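Local coordinates for alpha-toxin (Clostridium novyi, PDB 2VK9), which is a large clostridial toxin, represented here by its catalytic domain, which has a GT-A-type fold and carries an N-terminal helical region, at residues L275-D284 / A387-L398; S403-I411 / F490-L498. All blocks are in the same frame, centred on the assembly; numbering follows the deposited sequence.

Contact 1 pairs strand 280-283 with the last part of strand 382-391 inside the mixed sheet of the GT-A-type domain, whereas contact 2 joins helix 396-422 to the loop between helices 477-488 and 500-503. Their centres lie about 18 Å apart and their nearest atoms about 5 Å apart, without touching. Helix 396-422 belongs to both: its first turn closes contact 1 at L398, and residues 403-411 form one side of contact 2. Along the chain they come in series, contact 1 being complete before contact 2 opens. One continuous helix therefore leads from the buried strand pair to a partly buried polar junction with the later 490-498 loop.

Contact 1. Residues L275-D284 / A387-L398; sequences LKKYGGVYCD and AFIISNNDSLTL
Y282 and I389 exchange two backbone hydrogen bonds, Y282 N to I389 O at 2.8 Å and I389 N to Y282 O at 3.0 Å. G280 and S391 form the next hydrogen-bonded pair of this antiparallel ladder; the N-to-C directions of segments 280-283 and 389-391 are 165° apart. Packing is tight on both faces. On the Y282 side, L275 CD1 comes from the preceding helix to I389 CG2 at 3.5 Å. On the other, V281 CG1 meets F388 CE1 at 3.7 Å. With chi1 at -169°, the F388 ring swings away from its own N, so that V281 crosses it obliquely and C283 SG meets its edge, 5.1 Å from the ring centroid.

The helix-end side is looser and partly exposed: N393 ND2 makes a weak hydrogen bond of 3.3 Å to K277 O, and a water accepts from N393 N while donating to N392 OD1, which also accepts from S97 N. G279, with phi 65°, is the first residue to leave helical backbone angles and leads into the strand.

Strand 99-103 flanks 280-283 on its other edge, and strand 371-376 lies beyond 382-391; R271 of helix 263-278 packs against Y282 and I389, and Y513 meets the F388 ring.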
loop_
_atom_site.group_PDB
_atom_site.type_symbol
_atom_site.label_atom_id
_atom_site.label_comp_id
_atom_site.label_asym_id
_atom_site.label_seq_id
_atom_site.Cartn_x
_atom_site.Cartn_y
_atom_site.Cartn_z
ATOM N N LEU A 275 8.669 8.506 -3.636
ATOM C CA LEU A 275 9.785 8.139 -2.770
ATOM C C LEU A 275 11.080 7.893 -3.530
ATOM O O LEU A 275 12.145 8.254 -3.035
ATOM C CB LEU A 275 9.449 6.931 -1.902
ATOM C CG LEU A 275 8.328 7.140 -0.886
ATOM C CD1 LEU A 275 7.845 5.799 -0.375
ATOM C CD2 LEU A 275 8.800 8.026 0.256
ATOM N N LYS A 276 11.013 7.310 -4.726
ATOM C CA LYS A 276 12.245 7.119 -5.480
ATOM C C LYS A 276 12.807 8.420 -6.047
ATOM O O LYS A 276 13.992 8.513 -6.350
ATOM C CB LYS A 276 12.117 6.070 -6.579
ATOM C CG LYS A 276 13.454 5.377 -6.814
ATOM C CD LYS A 276 13.597 4.909 -8.224
ATOM C CE LYS A 276 14.828 3.993 -8.377
ATOM N NZ LYS A 276 14.684 2.971 -9.515
ATOM N N LYS A 277 11.963 9.429 -6.185
ATOM C CA LYS A 277 12.423 10.722 -6.648
ATOM C C LYS A 277 12.941 11.564 -5.475
ATOM O O LYS A 277 14.079 11.974 -5.489
ATOM C CB LYS A 277 11.310 11.428 -7.421
ATOM C CG LYS A 277 11.629 12.844 -7.858
ATOM C CD LYS A 277 12.040 12.921 -9.293
ATOM C CE LYS A 277 12.363 14.372 -9.654
ATOM N NZ LYS A 277 13.588 14.451 -10.552
ATOM N N TYR A 278 12.119 11.782 -4.451
ATOM C CA TYR A 278 12.430 12.713 -3.364
ATOM C C TYR A 278 12.952 12.024 -2.122
ATOM O O TYR A 278 13.741 12.597 -1.373
ATOM C CB TYR A 278 11.180 13.516 -2.971
ATOM C CG TYR A 278 10.596 14.335 -4.099
ATOM C CD1 TYR A 278 9.611 13.801 -4.935
ATOM C CD2 TYR A 278 11.036 15.638 -4.339
ATOM C CE1 TYR A 278 9.081 14.536 -5.981
ATOM C CE2 TYR A 278 10.506 16.393 -5.383
ATOM C CZ TYR A 278 9.533 15.834 -6.207
ATOM O OH TYR A 278 8.997 16.570 -7.254
ATOM N N GLY A 279 12.492 10.798 -1.890
ATOM C CA GLY A 279 12.711 10.126 -0.613
ATOM C C GLY A 279 11.993 10.872 0.499
ATOM O O GLY A 279 11.272 11.836 0.243
ATOM N N GLY A 280 12.208 10.434 1.736
ATOM C CA GLY A 280 11.597 11.052 2.899
ATOM C C GLY A 280 10.402 10.263 3.406
ATOM O O GLY A 280 10.397 9.029 3.382
ATOM N N VAL A 281 9.390 10.991 3.865
ATOM C CA VAL A 281 8.193 10.402 4.422
ATOM C C VAL A 281 7.069 10.534 3.422
ATOM O O VAL A 281 6.895 11.592 2.816
ATOM C CB VAL A 281 7.767 11.142 5.700
ATOM C CG1 VAL A 281 6.585 10.456 6.353
ATOM C CG2 VAL A 281 8.930 11.245 6.666
ATOM N N TYR A 282 6.317 9.456 3.234
ATOM C CA TYR A 282 5.031 9.541 2.554
ATOM C C TYR A 282 3.944 9.301 3.571
ATOM O O TYR A 282 4.036 8.381 4.369
ATOM C CB TYR A 282 4.877 8.517 1.430
ATOM C CG TYR A 282 3.430 8.391 1.037
ATOM C CD1 TYR A 282 2.828 9.339 0.207
ATOM C CD2 TYR A 282 2.634 7.362 1.553
ATOM C CE1 TYR A 282 1.482 9.251 -0.132
ATOM C CE2 TYR A 282 1.274 7.267 1.229
ATOM C CZ TYR A 282 0.707 8.215 0.384
ATOM O OH TYR A 282 -0.629 8.133 0.066
ATOM N N CYS A 283 2.898 10.110 3.526
ATOM C CA CYS A 283 1.786 9.928 4.434
ATOM C C CYS A 283 0.432 9.998 3.747
ATOM O O CYS A 283 0.230 10.740 2.794
ATOM C CB CYS A 283 1.850 10.941 5.570
ATOM S SG CYS A 283 0.674 10.591 6.885
ATOM N N ASP A 284 -0.488 9.193 4.259
ATOM C CA ASP A 284 -1.870 9.201 3.843
ATOM C C ASP A 284 -2.561 10.385 4.509
ATOM O O ASP A 284 -2.328 10.657 5.696
ATOM C CB ASP A 284 -2.509 7.912 4.321
ATOM C CG ASP A 284 -3.631 7.446 3.429
ATOM O OD1 ASP A 284 -4.779 7.947 3.605
ATOM O OD2 ASP A 284 -3.357 6.559 2.570
ATOM N N ALA A 387 0.248 3.165 4.216
ATOM C CA ALA A 387 -0.276 4.499 4.495
ATOM C C ALA A 387 0.777 5.467 5.026
ATOM O O ALA A 387 0.587 6.682 4.978
ATOM C CB ALA A 387 -1.425 4.405 5.460
ATOM N N PHE A 388 1.872 4.920 5.550
ATOM C CA PHE A 388 2.976 5.710 6.092
ATOM C C PHE A 388 4.279 4.980 5.793
ATOM O O PHE A 388 4.506 3.874 6.296
ATOM C CB PHE A 388 2.792 5.890 7.597
ATOM C CG PHE A 388 3.714 6.899 8.221
ATOM C CD1 PHE A 388 3.379 8.248 8.249
ATOM C CD2 PHE A 388 4.889 6.501 8.828
ATOM C CE1 PHE A 388 4.216 9.187 8.849
ATOM C CE2 PHE A 388 5.728 7.437 9.426
ATOM C CZ PHE A 388 5.388 8.773 9.434
ATOM N N ILE A 389 5.112 5.593 4.953
ATOM C CA ILE A 389 6.347 4.990 4.474
ATOM C C ILE A 389 7.494 5.968 4.639
ATOM O O ILE A 389 7.390 7.129 4.238
ATOM C CB ILE A 389 6.263 4.658 2.975
ATOM C CG1 ILE A 389 4.967 3.917 2.632
ATOM C CG2 ILE A 389 7.482 3.867 2.519
ATOM C CD1 ILE A 389 4.686 3.884 1.128
ATOM N N ILE A 390 8.596 5.509 5.222
ATOM C CA ILE A 390 9.788 6.338 5.307
ATOM C C ILE A 390 10.918 5.631 4.597
ATOM O O ILE A 390 11.213 4.483 4.907
ATOM C CB ILE A 390 10.211 6.605 6.756
ATOM C CG1 ILE A 390 9.091 7.307 7.527
ATOM C CG2 ILE A 390 11.478 7.451 6.780
ATOM C CD1 ILE A 390 9.267 7.252 9.020
ATOM N N SER A 391 11.543 6.312 3.643
ATOM C CA SER A 391 12.668 5.757 2.905
ATOM C C SER A 391 13.435 6.854 2.210
ATOM O O SER A 391 12.824 7.774 1.685
ATOM C CB SER A 391 12.163 4.789 1.839
ATOM O OG SER A 391 13.195 4.445 0.920
ATOM N N ASN A 392 14.763 6.752 2.199
ATOM C CA ASN A 392 15.593 7.532 1.272
ATOM C C ASN A 392 15.574 6.900 -0.116
ATOM O O ASN A 392 15.273 5.714 -0.233
ATOM C CB ASN A 392 17.009 7.697 1.815
ATOM C CG ASN A 392 17.069 8.724 2.917
ATOM O OD1 ASN A 392 16.359 9.725 2.859
ATOM N ND2 ASN A 392 17.884 8.486 3.931
ATOM N N ASN A 393 15.841 7.668 -1.172
ATOM C CA ASN A 393 15.652 7.095 -2.514
ATOM C C ASN A 393 16.652 6.009 -2.905
ATOM O O ASN A 393 16.393 5.218 -3.812
ATOM C CB ASN A 393 15.474 8.145 -3.619
ATOM C CG ASN A 393 16.632 9.103 -3.733
ATOM O OD1 ASN A 393 17.785 8.710 -3.855
ATOM N ND2 ASN A 393 16.320 10.375 -3.737
ATOM N N ASP A 394 17.780 5.971 -2.202
ATOM C CA ASP A 394 18.848 5.043 -2.519
ATOM C C ASP A 394 18.766 3.795 -1.651
ATOM O O ASP A 394 19.760 3.083 -1.479
ATOM C CB ASP A 394 20.213 5.733 -2.399
ATOM C CG ASP A 394 20.573 6.120 -0.958
ATOM O OD1 ASP A 394 19.688 6.122 -0.069
ATOM O OD2 ASP A 394 21.768 6.428 -0.723
ATOM N N SER A 395 17.573 3.527 -1.129
ATOM C CA SER A 395 17.325 2.384 -0.251
ATOM C C SER A 395 17.204 1.051 -0.989
ATOM O O SER A 395 16.578 0.955 -2.047
ATOM C CB SER A 395 16.066 2.622 0.583
ATOM O OG SER A 395 15.610 1.412 1.148
ATOM N N LEU A 396 17.797 0.022 -0.397
ATOM C CA LEU A 396 17.754 -1.336 -0.927
ATOM C C LEU A 396 16.340 -1.926 -0.921
ATOM O O LEU A 396 15.891 -2.464 -1.936
ATOM C CB LEU A 396 18.714 -2.239 -0.151
ATOM C CG LEU A 396 18.751 -3.723 -0.547
ATOM C CD1 LEU A 396 19.524 -3.945 -1.854
ATOM C CD2 LEU A 396 19.342 -4.548 0.575
ATOM N N THR A 397 15.643 -1.829 0.212
ATOM C CA THR A 397 14.262 -2.317 0.292
ATOM C C THR A 397 13.337 -1.590 -0.697
ATOM O O THR A 397 12.403 -2.191 -1.223
ATOM C CB THR A 397 13.695 -2.236 1.726
ATOM O OG1 THR A 397 14.521 -2.997 2.609
ATOM C CG2 THR A 397 12.301 -2.806 1.790
ATOM N N LEU A 398 13.606 -0.309 -0.949
ATOM C CA LEU A 398 12.838 0.451 -1.920
ATOM C C LEU A 398 13.041 -0.102 -3.325
ATOM O O LEU A 398 12.079 -0.242 -4.086
ATOM C CB LEU A 398 13.199 1.934 -1.878
ATOM C CG LEU A 398 12.296 2.880 -2.694
ATOM C CD1 LEU A 398 10.964 3.069 -2.026
ATOM C CD2 LEU A 398 12.962 4.227 -2.907
HETATM O O HOH W 1 16.119 10.465 -0.284
#

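Contact 2. Residues S403-I411 / F490-L498; sequences SQLENRYEI and FIKNTFDML
Q404 and R408, one turn apart on helix 396-422, both reach the carbonyl oxygen of T494. Q404 NE2 donates to T494 O at 2.7 Å, in the carbonyl plane and on a lone pair, in a fairly straight bond. R408 NH2 adds a weak hydrogen bond to T494 O at 3.4 Å.

The R408 side chain can be followed outward. Its CB leaves the helix neither toward the loop nor away from it; CG, anti to the carbonyl carbon (chi1 -73°), then passes F495 CE2 at 4.0 Å. The chain runs extended through CD to NE, which donates to Q404 OE1 at 2.7 Å. CZ lies near F495 CD2, and that carbon stands over one guanidinium face, offset toward the rim, with the two planes 53° apart. NH1 donates a hydrogen bond to F473 O, outside the two segments. NH2 approaches Q404 OE1 from above the amide carbonyl plane at 3.0 Å, besides its weak bond to T494.

S403, one residue before Q404, donates through OG to N493 OD1 at 2.7 Å; further along, the N407 amide stacks on that of N493 with planes 14° apart. I411 CD1 meets the F495 ring in plane at its edge, 4.0 Å from CZ.

The two R408 bonds to OE1, together with those of NE2 to T494 O and D486, would hold the Q404 amide in one orientation. D486 of helix 477-488 also accepts from the backbone N of N493 and of T494, so this predominantly polar junction links helix, loop and neighbouring helix; the carboxylate would probably polarise the Q404 amide.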
loop_
_atom_site.group_PDB
_atom_site.type_symbol
_atom_site.label_atom_id
_atom_site.label_comp_id
_atom_site.label_asym_id
_atom_site.label_seq_id
_atom_site.Cartn_x
_atom_site.Cartn_y
_atom_site.Cartn_z
ATOM N N SER A 403 10.881 -3.411 -7.678
ATOM C CA SER A 403 11.055 -4.706 -8.316
ATOM C C SER A 403 9.812 -5.587 -8.116
ATOM O O SER A 403 9.276 -6.124 -9.086
ATOM C CB SER A 403 12.309 -5.383 -7.770
ATOM O OG SER A 403 12.461 -6.683 -8.307
ATOM N N GLN A 404 9.347 -5.704 -6.869
ATOM C CA GLN A 404 8.099 -6.413 -6.572
ATOM C C GLN A 404 6.945 -5.929 -7.444
ATOM O O GLN A 404 6.283 -6.729 -8.106
ATOM C CB GLN A 404 7.705 -6.256 -5.107
ATOM C CG GLN A 404 8.432 -7.163 -4.135
ATOM C CD GLN A 404 8.036 -8.638 -4.230
ATOM O OE1 GLN A 404 7.025 -9.003 -4.846
ATOM N NE2 GLN A 404 8.844 -9.497 -3.607
ATOM N N LEU A 405 6.712 -4.619 -7.439
ATOM C CA LEU A 405 5.607 -4.029 -8.184
ATOM C C LEU A 405 5.718 -4.337 -9.680
ATOM O O LEU A 405 4.734 -4.744 -10.299
ATOM C CB LEU A 405 5.518 -2.510 -7.944
ATOM C CG LEU A 405 4.323 -1.762 -8.561
ATOM C CD1 LEU A 405 3.093 -1.881 -7.705
ATOM C CD2 LEU A 405 4.628 -0.301 -8.746
ATOM N N GLU A 406 6.918 -4.153 -10.241
ATOM C CA GLU A 406 7.163 -4.390 -11.663
ATOM C C GLU A 406 6.959 -5.852 -12.013
ATOM O O GLU A 406 6.368 -6.179 -13.042
ATOM C CB GLU A 406 8.581 -3.988 -12.038
ATOM C CG GLU A 406 8.759 -2.528 -12.390
ATOM C CD GLU A 406 10.224 -2.131 -12.487
ATOM O OE1 GLU A 406 11.093 -3.023 -12.337
ATOM O OE2 GLU A 406 10.514 -0.927 -12.708
ATOM N N ASN A 407 7.451 -6.723 -11.137
ATOM C CA ASN A 407 7.314 -8.163 -11.306
ATOM C C ASN A 407 5.859 -8.625 -11.313
ATOM O O ASN A 407 5.446 -9.367 -12.198
ATOM C CB ASN A 407 8.091 -8.895 -10.212
ATOM C CG ASN A 407 8.044 -10.395 -10.370
ATOM O OD1 ASN A 407 8.581 -10.946 -11.328
ATOM N ND2 ASN A 407 7.401 -11.064 -9.426
ATOM N N ARG A 408 5.090 -8.173 -10.328
ATOM C CA ARG A 408 3.693 -8.562 -10.206
ATOM C C ARG A 408 2.826 -8.025 -11.329
ATOM O O ARG A 408 1.891 -8.697 -11.761
ATOM C CB ARG A 408 3.140 -8.122 -8.861
ATOM C CG ARG A 408 3.662 -8.967 -7.749
ATOM C CD ARG A 408 3.611 -8.254 -6.453
ATOM N NE ARG A 408 4.358 -8.998 -5.450
ATOM C CZ ARG A 408 3.808 -9.708 -4.473
ATOM N NH1 ARG A 408 2.484 -9.764 -4.341
ATOM N NH2 ARG A 408 4.592 -10.350 -3.621
ATOM N N TYR A 409 3.139 -6.823 -11.800
ATOM C CA TYR A 409 2.379 -6.214 -12.880
ATOM C C TYR A 409 2.688 -6.859 -14.218
ATOM O O TYR A 409 1.780 -7.080 -15.014
ATOM C CB TYR A 409 2.563 -4.688 -12.922
ATOM C CG TYR A 409 1.454 -3.949 -12.201
ATOM C CD1 TYR A 409 0.270 -3.606 -12.867
ATOM C CD2 TYR A 409 1.569 -3.621 -10.845
ATOM C CE1 TYR A 409 -0.766 -2.949 -12.206
ATOM C CE2 TYR A 409 0.542 -2.963 -10.177
ATOM C CZ TYR A 409 -0.621 -2.630 -10.869
ATOM O OH TYR A 409 -1.633 -1.979 -10.215
ATOM N N GLU A 410 3.961 -7.178 -14.458
ATOM C CA GLU A 410 4.358 -7.821 -15.714
ATOM C C GLU A 410 3.714 -9.197 -15.874
ATOM O O GLU A 410 3.177 -9.512 -16.935
ATOM C CB GLU A 410 5.878 -7.895 -15.863
ATOM C CG GLU A 410 6.551 -6.559 -16.238
ATOM C CD GLU A 410 5.801 -5.757 -17.326
ATOM O OE1 GLU A 410 5.880 -6.131 -18.524
ATOM O OE2 GLU A 410 5.138 -4.742 -16.982
ATOM N N ILE A 411 3.747 -9.987 -14.802
ATOM C CA ILE A 411 3.059 -11.273 -14.749
ATOM C C ILE A 411 1.574 -11.109 -15.093
ATOM O O ILE A 411 1.068 -11.799 -15.987
ATOM C CB ILE A 411 3.259 -11.972 -13.373
ATOM C CG1 ILE A 411 4.694 -12.508 -13.250
ATOM C CG2 ILE A 411 2.257 -13.107 -13.167
ATOM C CD1 ILE A 411 5.138 -12.810 -11.817
ATOM N N PHE A 490 17.536 -12.247 1.819
ATOM C CA PHE A 490 18.528 -12.208 0.740
ATOM C C PHE A 490 18.056 -12.758 -0.608
ATOM O O PHE A 490 18.857 -13.284 -1.375
ATOM C CB PHE A 490 19.794 -12.946 1.155
ATOM C CG PHE A 490 20.308 -12.556 2.495
ATOM C CD1 PHE A 490 20.074 -13.360 3.597
ATOM C CD2 PHE A 490 21.045 -11.388 2.656
ATOM C CE1 PHE A 490 20.558 -13.006 4.846
ATOM C CE2 PHE A 490 21.525 -11.024 3.905
ATOM C CZ PHE A 490 21.286 -11.837 5.002
ATOM N N ILE A 491 16.765 -12.632 -0.897
ATOM C CA ILE A 491 16.216 -13.093 -2.169
ATOM C C ILE A 491 15.595 -11.928 -2.952
ATOM O O ILE A 491 15.768 -10.765 -2.578
ATOM C CB ILE A 491 15.222 -14.263 -1.966
ATOM C CG1 ILE A 491 14.060 -13.846 -1.048
ATOM C CG2 ILE A 491 15.975 -15.492 -1.421
ATOM C CD1 ILE A 491 13.189 -14.994 -0.531
ATOM N N LYS A 492 14.903 -12.241 -4.049
ATOM C CA LYS A 492 14.256 -11.220 -4.882
ATOM C C LYS A 492 12.963 -11.731 -5.498
ATOM O O LYS A 492 12.871 -12.896 -5.880
ATOM C CB LYS A 492 15.205 -10.700 -5.971
ATOM C CG LYS A 492 15.745 -11.751 -6.943
ATOM C CD LYS A 492 16.933 -11.204 -7.761
ATOM C CE LYS A 492 17.426 -12.213 -8.817
ATOM N NZ LYS A 492 16.557 -12.229 -10.042
ATOM N N ASN A 493 11.964 -10.853 -5.581
ATOM C CA ASN A 493 10.665 -11.178 -6.186
ATOM C C ASN A 493 9.894 -12.320 -5.526
ATOM O O ASN A 493 9.094 -12.981 -6.191
ATOM C CB ASN A 493 10.812 -11.468 -7.685
ATOM C CG ASN A 493 11.309 -10.279 -8.455
ATOM O OD1 ASN A 493 11.353 -9.164 -7.943
ATOM N ND2 ASN A 493 11.689 -10.505 -9.699
ATOM N N THR A 494 10.120 -12.554 -4.236
ATOM C CA THR A 494 9.349 -13.571 -3.541
ATOM C C THR A 494 7.909 -13.119 -3.372
ATOM O O THR A 494 7.632 -11.922 -3.335
ATOM C CB THR A 494 9.932 -13.930 -2.160
ATOM O OG1 THR A 494 9.052 -14.855 -1.512
ATOM C CG2 THR A 494 10.070 -12.703 -1.278
ATOM N N PHE A 495 6.996 -14.075 -3.271
ATOM C CA PHE A 495 5.623 -13.761 -2.899
ATOM C C PHE A 495 5.432 -14.041 -1.419
ATOM O O PHE A 495 4.327 -13.932 -0.896
ATOM C CB PHE A 495 4.618 -14.561 -3.736
ATOM C CG PHE A 495 4.691 -14.274 -5.207
ATOM C CD1 PHE A 495 5.469 -15.062 -6.044
ATOM C CD2 PHE A 495 3.986 -13.212 -5.756
ATOM C CE1 PHE A 495 5.550 -14.795 -7.408
ATOM C CE2 PHE A 495 4.064 -12.937 -7.115
ATOM C CZ PHE A 495 4.846 -13.736 -7.945
ATOM N N ASP A 496 6.517 -14.393 -0.738
ATOM C CA ASP A 496 6.418 -14.751 0.669
ATOM C C ASP A 496 6.358 -13.547 1.585
ATOM O O ASP A 496 6.759 -12.447 1.221
ATOM C CB ASP A 496 7.542 -15.702 1.084
ATOM C CG ASP A 496 7.328 -17.109 0.562
ATOM O OD1 ASP A 496 6.197 -17.640 0.702
ATOM O OD2 ASP A 496 8.290 -17.681 0.008
ATOM N N MET A 497 5.836 -13.774 2.781
ATOM C CA MET A 497 5.666 -12.722 3.763
ATOM C C MET A 497 6.413 -13.036 5.046
ATOM O O MET A 497 6.829 -14.169 5.276
ATOM C CB MET A 497 4.186 -12.483 4.021
ATOM C CG MET A 497 3.595 -11.556 2.996
ATOM S SD MET A 497 1.850 -11.826 2.668
ATOM C CE MET A 497 1.935 -12.707 1.097
ATOM N N LEU A 498 6.565 -12.022 5.885
ATOM C CA LEU A 498 7.470 -12.082 7.020
ATOM C C LEU A 498 6.670 -12.322 8.291
ATOM O O LEU A 498 5.508 -11.926 8.372
ATOM C CB LEU A 498 8.181 -10.736 7.093
ATOM C CG LEU A 498 9.623 -10.619 7.553
ATOM C CD1 LEU A 498 10.569 -11.323 6.599
ATOM C CD2 LEU A 498 9.925 -9.143 7.613
#